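Local coordinates for protein trehalose monomycolate transport factor A (Mycolicibacterium smegmatis MC2 155, PDB 6T84) that is required for MmpL3-dependent transport of trehalose monomycolate to the mycobacterial cell wall, and for growth and cell elongation, at residues A71-T82 with N144-V155; L104-V112 with M128-A139. One frame throughout, in Å; residues are numbered along the deposited sequence. Where two conformers were deposited one is given.

Contact 1: A71-T82 with N144-V155. With SO4 (sulfate ion), chain C.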
loop_
_atom_site.group_PDB
_atom_site.type_symbol
_atom_site.label_atom_id
_atom_site.label_comp_id
_atom_site.label_asym_id
_atom_site.label_seq_id
_atom_site.Cartn_x
_atom_site.Cartn_y
_atom_site.Cartn_z
ATOM N N ALA A 71 6.259 8.948 -3.987
ATOM C CA ALA A 71 5.440 8.457 -2.892
ATOM C C ALA A 71 6.319 7.879 -1.800
ATOM O O ALA A 71 7.436 7.421 -2.057
ATOM C CB ALA A 71 4.530 7.314 -3.367
ATOM N N THR A 72 5.755 7.799 -0.596
ATOM C CA THR A 72 6.239 6.921 0.458
ATOM C C THR A 72 5.299 5.716 0.463
ATOM O O THR A 72 4.081 5.889 0.443
ATOM C CB THR A 72 6.187 7.637 1.816
ATOM O OG1 THR A 72 7.143 8.737 1.817
ATOM C CG2 THR A 72 6.489 6.700 3.016
ATOM N N VAL A 73 5.847 4.520 0.403
ATOM C CA VAL A 73 5.078 3.281 0.302
ATOM C C VAL A 73 5.287 2.450 1.553
ATOM O O VAL A 73 6.415 2.320 2.046
ATOM C CB VAL A 73 5.507 2.483 -0.949
ATOM C CG1 VAL A 73 4.723 1.189 -1.036
ATOM C CG2 VAL A 73 5.269 3.345 -2.198
ATOM N N ILE A 74 4.215 1.814 2.023
ATOM C CA ILE A 74 4.280 0.813 3.082
ATOM C C ILE A 74 3.748 -0.478 2.488
ATOM O O ILE A 74 2.629 -0.492 1.948
ATOM C CB ILE A 74 3.415 1.248 4.285
ATOM C CG1 ILE A 74 3.921 2.574 4.851
ATOM C CG2 ILE A 74 3.371 0.141 5.361
ATOM C CD1 ILE A 74 2.938 3.162 5.955
ATOM N N ALA A 75 4.574 -1.544 2.514
ATOM C CA ALA A 75 4.193 -2.855 1.977
ATOM C C ALA A 75 4.146 -3.863 3.110
ATOM O O ALA A 75 5.142 -4.030 3.818
ATOM C CB ALA A 75 5.200 -3.354 0.945
ATOM N N LEU A 76 3.006 -4.545 3.273
ATOM C CA LEU A 76 2.809 -5.516 4.345
ATOM C C LEU A 76 2.617 -6.917 3.775
ATOM O O LEU A 76 1.811 -7.116 2.864
ATOM C CB LEU A 76 1.588 -5.139 5.176
ATOM C CG LEU A 76 1.161 -6.112 6.299
ATOM C CD1 LEU A 76 2.234 -6.191 7.386
ATOM C CD2 LEU A 76 -0.223 -5.671 6.948
ATOM N N HIS A 77 3.372 -7.880 4.289
ATOM C CA HIS A 77 3.258 -9.229 3.746
ATOM C C HIS A 77 1.944 -9.909 4.120
ATOM O O HIS A 77 1.485 -9.825 5.259
ATOM C CB HIS A 77 4.423 -10.083 4.259
ATOM C CG HIS A 77 4.494 -11.420 3.602
ATOM N ND1 HIS A 77 4.119 -12.599 4.231
ATOM C CD2 HIS A 77 4.944 -11.776 2.371
ATOM C CE1 HIS A 77 4.310 -13.612 3.402
ATOM N NE2 HIS A 77 4.810 -13.143 2.269
ATOM N N ARG A 78 1.334 -10.594 3.145
ATOM C CA ARG A 78 0.067 -11.312 3.357
ATOM C C ARG A 78 0.342 -12.760 3.738
ATOM O O ARG A 78 1.233 -13.431 3.179
ATOM C CB ARG A 78 -0.739 -11.390 2.070
ATOM C CG ARG A 78 -1.228 -10.085 1.484
ATOM C CD ARG A 78 -1.849 -10.352 0.097
ATOM N NE ARG A 78 -3.013 -11.236 0.212
ATOM C CZ ARG A 78 -4.226 -10.773 0.471
ATOM N NH1 ARG A 78 -4.395 -9.458 0.609
ATOM N NH2 ARG A 78 -5.253 -11.604 0.591
ATOM N N LYS A 79 -0.499 -13.272 4.634
ATOM C CA LYS A 79 -0.304 -14.647 5.093
ATOM C C LYS A 79 -0.648 -15.656 3.999
ATOM O O LYS A 79 0.044 -16.671 3.847
ATOM C CB LYS A 79 -1.118 -14.888 6.361
ATOM C CG LYS A 79 -0.875 -16.245 6.997
ATOM C CD LYS A 79 -1.687 -16.415 8.268
ATOM C CE LYS A 79 -1.368 -17.737 8.935
ATOM N NZ LYS A 79 0.104 -17.886 9.127
ATOM N N VAL A 80 -1.713 -15.409 3.242
ATOM C CA VAL A 80 -2.172 -16.289 2.174
ATOM C C VAL A 80 -2.250 -15.492 0.878
ATOM O O VAL A 80 -2.920 -14.458 0.826
ATOM C CB VAL A 80 -3.543 -16.902 2.521
ATOM C CG1 VAL A 80 -3.940 -17.942 1.470
ATOM C CG2 VAL A 80 -3.531 -17.482 3.948
ATOM N N GLY A 81 -1.602 -15.986 -0.182
ATOM C CA GLY A 81 -1.610 -15.275 -1.456
ATOM C C GLY A 81 -2.950 -15.309 -2.176
ATOM O O GLY A 81 -3.829 -16.142 -1.925
ATOM N N THR A 82 -3.112 -14.352 -3.096
ATOM C CA THR A 82 -4.275 -14.329 -3.971
ATOM C C THR A 82 -3.868 -13.894 -5.364
ATOM O O THR A 82 -2.916 -13.135 -5.516
ATOM C CB THR A 82 -5.348 -13.357 -3.440
ATOM O OG1 THR A 82 -6.487 -13.405 -4.302
ATOM C CG2 THR A 82 -4.897 -11.849 -3.410
ATOM N N ASN A 144 -3.414 -4.469 -3.402
ATOM C CA ASN A 144 -2.659 -5.672 -3.110
ATOM C C ASN A 144 -2.101 -6.298 -4.372
ATOM O O ASN A 144 -2.566 -6.072 -5.497
ATOM C CB ASN A 144 -3.474 -6.703 -2.375
ATOM C CG ASN A 144 -4.480 -7.371 -3.303
ATOM O OD1 ASN A 144 -5.509 -6.753 -3.711
ATOM N ND2 ASN A 144 -4.204 -8.634 -3.667
ATOM N N GLU A 145 -1.046 -7.086 -4.146
ATOM C CA GLU A 145 -0.493 -7.992 -5.146
ATOM C C GLU A 145 -0.565 -9.385 -4.530
ATOM O O GLU A 145 -1.262 -9.598 -3.538
ATOM C CB GLU A 145 0.911 -7.543 -5.585
ATOM C CG GLU A 145 0.818 -6.126 -6.166
ATOM C CD GLU A 145 2.052 -5.564 -6.788
ATOM O OE1 GLU A 145 2.903 -6.337 -7.252
ATOM O OE2 GLU A 145 2.157 -4.321 -6.872
ATOM N N GLN A 146 0.135 -10.365 -5.116
ATOM C CA GLN A 146 -0.133 -11.723 -4.687
ATOM C C GLN A 146 0.112 -11.927 -3.191
ATOM O O GLN A 146 -0.715 -12.523 -2.491
ATOM C CB GLN A 146 0.701 -12.700 -5.504
ATOM C CG GLN A 146 0.354 -14.151 -5.135
ATOM C CD GLN A 146 0.995 -15.162 -6.041
ATOM O OE1 GLN A 146 1.105 -14.945 -7.241
ATOM N NE2 GLN A 146 1.417 -16.282 -5.467
ATOM N N ASN A 147 1.263 -11.469 -2.688
ATOM C CA ASN A 147 1.666 -11.718 -1.319
ATOM C C ASN A 147 1.867 -10.464 -0.484
ATOM O O ASN A 147 2.479 -10.541 0.598
ATOM C CB ASN A 147 2.979 -12.510 -1.387
ATOM C CG ASN A 147 2.777 -13.866 -1.993
ATOM O OD1 ASN A 147 2.024 -14.645 -1.448
ATOM N ND2 ASN A 147 3.456 -14.149 -3.119
ATOM N N TRP A 148 1.347 -9.322 -0.955
ATOM C CA TRP A 148 1.600 -8.053 -0.281
ATOM C C TRP A 148 0.371 -7.154 -0.386
ATOM O O TRP A 148 -0.347 -7.207 -1.382
ATOM C CB TRP A 148 2.740 -7.334 -0.993
ATOM C CG TRP A 148 4.026 -8.068 -0.853
ATOM C CD1 TRP A 148 4.486 -9.037 -1.685
ATOM C CD2 TRP A 148 4.942 -7.973 0.227
ATOM N NE1 TRP A 148 5.655 -9.538 -1.208
ATOM C CE2 TRP A 148 5.981 -8.901 -0.038
ATOM C CE3 TRP A 148 4.994 -7.204 1.394
ATOM C CZ2 TRP A 148 7.072 -9.088 0.827
ATOM C CZ3 TRP A 148 6.086 -7.336 2.236
ATOM C CH2 TRP A 148 7.119 -8.289 1.952
ATOM N N THR A 149 0.151 -6.334 0.620
ATOM C CA THR A 149 -0.855 -5.269 0.572
ATOM C C THR A 149 -0.058 -3.998 0.839
ATOM O O THR A 149 0.791 -3.965 1.753
ATOM C CB THR A 149 -1.897 -5.469 1.698
ATOM O OG1 THR A 149 -2.569 -6.740 1.510
ATOM C CG2 THR A 149 -2.960 -4.347 1.742
ATOM N N LEU A 150 -0.341 -2.939 0.046
ATOM C CA LEU A 150 0.471 -1.724 0.023
ATOM C C LEU A 150 -0.379 -0.467 0.119
ATOM O O LEU A 150 -1.535 -0.423 -0.347
ATOM C CB LEU A 150 1.272 -1.649 -1.288
ATOM C CG LEU A 150 2.217 -2.860 -1.537
ATOM C CD1 LEU A 150 1.502 -3.877 -2.452
ATOM C CD2 LEU A 150 3.516 -2.415 -2.145
ATOM N N VAL A 151 0.219 0.559 0.708
ATOM C CA VAL A 151 -0.357 1.899 0.757
ATOM C C VAL A 151 0.698 2.891 0.272
ATOM O O VAL A 151 1.848 2.857 0.729
ATOM C CB VAL A 151 -0.812 2.256 2.188
ATOM C CG1 VAL A 151 -1.192 3.782 2.281
ATOM C CG2 VAL A 151 -1.930 1.279 2.706
ATOM N N ALA A 152 0.301 3.797 -0.629
ATOM C CA ALA A 152 1.159 4.870 -1.093
ATOM C C ALA A 152 0.622 6.186 -0.562
ATOM O O ALA A 152 -0.597 6.446 -0.621
ATOM C CB ALA A 152 1.253 4.907 -2.620
ATOM N N MET A 153 1.501 7.008 -0.007
ATOM C CA MET A 153 1.165 8.337 0.485
ATOM C C MET A 153 2.170 9.355 -0.024
ATOM O O MET A 153 3.249 8.996 -0.511
ATOM C CB MET A 153 1.143 8.337 2.029
ATOM C CG MET A 153 2.482 8.123 2.723
ATOM S SD MET A 153 2.385 7.982 4.535
ATOM C CE MET A 153 1.876 6.295 4.653
ATOM N N PRO A 154 1.882 10.647 0.109
ATOM C CA PRO A 154 2.872 11.660 -0.307
ATOM C C PRO A 154 4.195 11.523 0.463
ATOM O O PRO A 154 4.223 11.152 1.638
ATOM C CB PRO A 154 2.173 12.993 -0.012
ATOM C CG PRO A 154 0.709 12.624 -0.102
ATOM C CD PRO A 154 0.596 11.251 0.521
ATOM N N VAL A 155 5.303 11.868 -0.214
ATOM C CA VAL A 155 6.619 11.789 0.429
ATOM C C VAL A 155 6.760 12.831 1.503
ATOM O O VAL A 155 7.617 12.710 2.377
ATOM C CB VAL A 155 7.772 11.901 -0.588
ATOM C CG1 VAL A 155 9.120 11.808 0.107
ATOM C CG2 VAL A 155 7.708 10.807 -1.556
HETATM S S SO4 C . 6.751 -12.386 -3.582
HETATM O O1 SO4 C . 5.362 -12.407 -4.071
HETATM O O2 SO4 C . 7.330 -13.723 -3.742
HETATM O O3 SO4 C . 7.547 -11.426 -4.351
HETATM O O4 SO4 C . 6.877 -12.106 -2.196
HETATM O O HOH W 1 7.211 10.378 4.007
HETATM O O HOH W 2 1.828 -15.260 1.182
#
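His-77 and Trp-148 meet in an edge-to-face aromatic pair at one end of two antiparallel strands, 71-77 and 148-153, a worked example of how a non-hydrogen-bonded pair brings side chains together across a sheet. The imidazole turns its edge to the indole face, the planes at 78°, and the His-77 CB methylene sits over the six-membered ring, 4.0 Å from its centroid. With CG anti to the backbone N (chi1 -172°), the imidazole runs alongside the Asn-147 side chain, pointing the same way, its plane close to that of the amide. Two N-H groups hold a sulfate, probably from the crystallisation liquor: Asn-147 ND2 lies 2.8 Å from sulfate O1, and Trp-148 NE1 reaches O4 at the indole edge, near its plane. Further along this face, Leu-150 CD2 rests 3.6 Å from Ala-75 CB and touches Val-73 CG1.

On the other face Met-153, bent at chi3 (80°), brings CE 3.6 Å from Ile-74 CD1. Beyond the strand end, Arg-78 bends at chi3 beside the 144-149 backbone: NE bonds to Val-80 O within its own loop, NH1 weakly to Thr-149 OG1, whose other partner is Asn-173 OD1, and Thr-82 CG2 lies over one guanidinium face, offset toward the rim. Arg-78 N extends the strand pairing, bonding to Asn-147 O at 2.8 Å from above the carbonyl plane. At the far end a water donates to Thr-72 OG1 and Val-155 O, and Thr-72 OG1 is also hydrogen-bonded to Asp-66 OD1 on strand 60-67.

The pair lies mid-sheet in the N-terminal domain, inferred to be cytoplasmic, between strands 60-67 and 141-144. Glu-60 takes His-77 ND1 and Leu-176 O takes Arg-78 NH2, while helix 159-175 packs on the Ile-74, Thr-149 and Val-151 face through Val-169 and Phe-172.

Contact 2: L104-V112 with M128-A139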
loop_
_atom_site.group_PDB
_atom_site.type_symbol
_atom_site.label_atom_id
_atom_site.label_comp_id
_atom_site.label_asym_id
_atom_site.label_seq_id
_atom_site.Cartn_x
_atom_site.Cartn_y
_atom_site.Cartn_z
ATOM N N LEU A 104 -14.768 -1.105 -10.446
ATOM C CA LEU A 104 -15.940 -1.679 -9.787
ATOM C C LEU A 104 -16.943 -0.608 -9.356
ATOM O O LEU A 104 -18.154 -0.770 -9.573
ATOM C CB LEU A 104 -15.481 -2.492 -8.565
ATOM C CG LEU A 104 -16.636 -3.055 -7.701
ATOM C CD1 LEU A 104 -17.529 -4.020 -8.491
ATOM C CD2 LEU A 104 -16.171 -3.691 -6.388
ATOM N N GLY A 105 -16.490 0.479 -8.739
ATOM C CA GLY A 105 -17.444 1.511 -8.339
ATOM C C GLY A 105 -16.784 2.533 -7.421
ATOM O O GLY A 105 -15.618 2.406 -7.041
ATOM N N ALA A 106 -17.519 3.581 -7.115
ATOM C CA ALA A 106 -17.074 4.621 -6.198
ATOM C C ALA A 106 -17.493 4.282 -4.780
ATOM O O ALA A 106 -18.593 3.733 -4.537
ATOM C CB ALA A 106 -17.730 5.944 -6.545
ATOM N N ILE A 107 -16.651 4.678 -3.820
ATOM C CA ILE A 107 -17.033 4.684 -2.404
ATOM C C ILE A 107 -16.506 5.972 -1.806
ATOM O O ILE A 107 -15.306 6.090 -1.526
ATOM C CB ILE A 107 -16.509 3.488 -1.596
ATOM C CG1 ILE A 107 -16.771 2.152 -2.283
ATOM C CG2 ILE A 107 -17.118 3.521 -0.165
ATOM C CD1 ILE A 107 -16.097 0.944 -1.536
ATOM N N GLY A 108 -17.386 6.912 -1.550
ATOM C CA GLY A 108 -16.938 8.112 -0.890
ATOM C C GLY A 108 -15.885 8.849 -1.681
ATOM O O GLY A 108 -16.057 9.171 -2.861
ATOM N N PRO A 109 -14.757 9.134 -1.027
ATOM C CA PRO A 109 -13.694 9.890 -1.672
ATOM C C PRO A 109 -12.875 9.032 -2.611
ATOM O O PRO A 109 -11.893 9.539 -3.181
ATOM C CB PRO A 109 -12.840 10.324 -0.459
ATOM C CG PRO A 109 -12.981 9.183 0.498
ATOM C CD PRO A 109 -14.432 8.781 0.375
ATOM N N ARG A 110 -13.195 7.718 -2.724
ATOM C CA ARG A 110 -12.339 6.746 -3.429
ATOM C C ARG A 110 -13.087 6.032 -4.553
ATOM O O ARG A 110 -14.331 6.031 -4.643
ATOM C CB ARG A 110 -11.787 5.717 -2.408
ATOM C CG ARG A 110 -10.699 6.309 -1.509
ATOM C CD ARG A 110 -10.464 5.556 -0.235
ATOM N NE ARG A 110 -9.220 6.009 0.344
ATOM C CZ ARG A 110 -9.076 6.756 1.406
ATOM N NH1 ARG A 110 -10.135 7.128 2.132
ATOM N NH2 ARG A 110 -7.865 7.105 1.753
ATOM N N MET A 111 -12.289 5.361 -5.401
ATOM C CA MET A 111 -12.766 4.448 -6.419
ATOM C C MET A 111 -12.098 3.104 -6.206
ATOM O O MET A 111 -10.937 3.048 -5.792
ATOM C CB MET A 111 -12.399 4.981 -7.824
ATOM C CG MET A 111 -12.970 6.356 -8.128
ATOM S SD MET A 111 -14.671 6.106 -8.628
ATOM C CE MET A 111 -15.239 7.824 -8.830
ATOM N N VAL A 112 -12.843 2.033 -6.456
ATOM C CA VAL A 112 -12.353 0.664 -6.341
ATOM C C VAL A 112 -12.196 0.083 -7.738
ATOM O O VAL A 112 -13.145 0.125 -8.532
ATOM C CB VAL A 112 -13.331 -0.214 -5.537
ATOM C CG1 VAL A 112 -12.727 -1.605 -5.343
ATOM C CG2 VAL A 112 -13.683 0.451 -4.199
ATOM N N MET A 128 -15.760 -2.518 4.379
ATOM C CA MET A 128 -14.992 -1.828 3.343
ATOM C C MET A 128 -15.559 -0.443 3.078
ATOM O O MET A 128 -14.813 0.513 2.830
ATOM C CB MET A 128 -14.988 -2.645 2.063
ATOM C CG MET A 128 -14.126 -2.018 0.962
ATOM S SD MET A 128 -12.327 -2.013 1.268
ATOM C CE MET A 128 -11.977 -3.711 0.725
ATOM N N VAL A 129 -16.888 -0.316 3.034
ATOM C CA VAL A 129 -17.472 1.013 2.809
ATOM C C VAL A 129 -17.051 1.966 3.923
ATOM O O VAL A 129 -16.620 3.100 3.658
ATOM C CB VAL A 129 -19.007 0.910 2.695
ATOM C CG1 VAL A 129 -19.641 2.322 2.677
ATOM C CG2 VAL A 129 -19.361 0.159 1.402
ATOM N N THR A 130 -17.183 1.530 5.184
ATOM C CA THR A 130 -16.767 2.421 6.259
ATOM C C THR A 130 -15.295 2.789 6.117
ATOM O O THR A 130 -14.941 3.964 6.238
ATOM C CB THR A 130 -17.064 1.775 7.619
ATOM O OG1 THR A 130 -18.471 1.497 7.691
ATOM C CG2 THR A 130 -16.656 2.662 8.812
ATOM N N PHE A 131 -14.417 1.801 5.862
ATOM C CA PHE A 131 -12.991 2.069 5.713
ATOM C C PHE A 131 -12.706 3.101 4.609
ATOM O O PHE A 131 -11.853 3.981 4.777
ATOM C CB PHE A 131 -12.292 0.733 5.429
ATOM C CG PHE A 131 -10.802 0.858 5.184
ATOM C CD1 PHE A 131 -9.930 1.150 6.222
ATOM C CD2 PHE A 131 -10.308 0.711 3.915
ATOM C CE1 PHE A 131 -8.550 1.293 5.981
ATOM C CE2 PHE A 131 -8.930 0.847 3.662
ATOM C CZ PHE A 131 -8.061 1.117 4.705
ATOM N N ALA A 132 -13.334 2.951 3.451
ATOM C CA ALA A 132 -13.062 3.892 2.359
ATOM C C ALA A 132 -13.418 5.328 2.739
ATOM O O ALA A 132 -12.815 6.278 2.228
ATOM C CB ALA A 132 -13.835 3.511 1.105
ATOM N N HIS A 133 -14.419 5.477 3.595
ATOM C CA HIS A 133 -14.758 6.817 4.101
ATOM C C HIS A 133 -13.871 7.266 5.265
ATOM O O HIS A 133 -13.671 8.484 5.443
ATOM C CB HIS A 133 -16.230 6.800 4.587
ATOM C CG HIS A 133 -17.204 6.889 3.472
ATOM N ND1 HIS A 133 -17.857 5.825 2.895
ATOM C CD2 HIS A 133 -17.698 7.991 2.874
ATOM C CE1 HIS A 133 -18.701 6.275 1.975
ATOM N NE2 HIS A 133 -18.626 7.588 1.961
ATOM N N THR A 134 -13.371 6.347 6.115
ATOM C CA THR A 134 -12.631 6.756 7.312
ATOM C C THR A 134 -11.124 6.826 7.128
ATOM O O THR A 134 -10.462 7.581 7.843
ATOM C CB THR A 134 -12.923 5.840 8.510
ATOM O OG1 THR A 134 -12.593 4.501 8.187
ATOM C CG2 THR A 134 -14.409 5.841 8.887
ATOM N N ALA A 135 -10.562 6.072 6.192
ATOM C CA ALA A 135 -9.116 6.093 6.020
ATOM C C ALA A 135 -8.662 7.497 5.654
ATOM O O ALA A 135 -9.320 8.169 4.852
ATOM C CB ALA A 135 -8.726 5.078 4.927
ATOM N N PRO A 136 -7.518 7.946 6.165
ATOM C CA PRO A 136 -7.062 9.318 5.875
ATOM C C PRO A 136 -6.818 9.556 4.388
ATOM O O PRO A 136 -6.429 8.652 3.641
ATOM C CB PRO A 136 -5.745 9.442 6.678
ATOM C CG PRO A 136 -5.285 8.020 6.843
ATOM C CD PRO A 136 -6.572 7.174 6.985
ATOM N N ASP A 137 -7.020 10.807 3.964
ATOM C CA ASP A 137 -6.762 11.123 2.568
ATOM C C ASP A 137 -5.289 10.938 2.206
ATOM O O ASP A 137 -4.985 10.808 1.033
ATOM C CB ASP A 137 -7.224 12.539 2.202
ATOM C CG ASP A 137 -8.716 12.764 2.460
ATOM O OD1 ASP A 137 -9.577 11.917 2.094
ATOM O OD2 ASP A 137 -9.027 13.822 3.035
ATOM N N CYS A 138 -4.381 10.902 3.178
ATOM C CA CYS A 138 -2.977 10.684 2.832
ATOM C C CYS A 138 -2.759 9.285 2.254
ATOM O O CYS A 138 -1.760 9.056 1.546
ATOM C CB CYS A 138 -2.065 10.971 4.055
ATOM S SG CYS A 138 -2.112 9.774 5.453
ATOM N N ALA A 139 -3.654 8.333 2.548
ATOM C CA ALA A 139 -3.573 6.988 1.959
ATOM C C ALA A 139 -4.173 7.054 0.559
ATOM O O ALA A 139 -5.324 6.701 0.313
ATOM C CB ALA A 139 -4.288 5.993 2.864
HETATM O O HOH W 3 -7.075 5.157 -1.267
#
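The flat guanidinium of Arg-110 has the CB of Ala-135 over one face and four backbone carbonyls around its edge, all near its plane. It extends from a beta hairpin, whose type II' turn runs from Ile-107 to Arg-110, to the end of helix 126-134 and the turn beyond. The work is shared evenly: NH1 bonds to Ala-132 O at 2.8 Å and Ala-135 O at 3.0 Å, NH2 to Pro-136 O at 2.8 Å and Ala-139 O at 2.9 Å. Seen from the acceptors the fit is less regular, since none of the four donors lies in its carbonyl plane; NH2 is furthest out, over Pro-136 O, whose other face receives Ala-139 N. These four bonds fix the rotation of the group and satisfy carbonyls where the helix gives way to a type I turn, Pro-136 to Ala-139; the positive charge would probably be stabilised by the helix's C-terminal end. An extended chain from CG to NE (chi2 160°, chi3 166°) gives the arginine its reach.

The second flat group, the His-133 imidazole, has Val-129 O in its plane at the edge, bonded to ND1. That bond orients the ring so that NE2 approaches Gly-108 CA in the turn, while Pro-109 CG rests on Ala-132 O. Beside it Ile-107 packs on the helix, its CG2 against Ala-132 CB at 3.5 Å and its CD1 more loosely by Met-128 CG, the side chain crossing the histidine at about a right angle. A water bridges Arg-110 and the turn, accepting from Arg-110 NE at 2.8 Å and lying 2.8 Å from Ala-139 O.

In the fold
The two contacts show one sheet used in two ways: contact 1 pairs strands near the centre of the chain, whereas contact 2 sets a helix and turn against the hairpin at the sheet's edge, where strand 102-107 is outermost. Their centres lie about 16 Å apart, and in sequence contact 2 falls wholly between the two segments of contact 1. They meet where the turn after helix 126-134 leads into strand 141-144: Val-151 CG1 packs 3.8 Å from Ala-139 CB, and Pro-154 CD lies 3.4 Å from Cys-138 O. Helix 159-175 touches both, through Ile-74 and Val-151 in contact 1 and Phe-131 in contact 2. The sulfate belongs to contact 1.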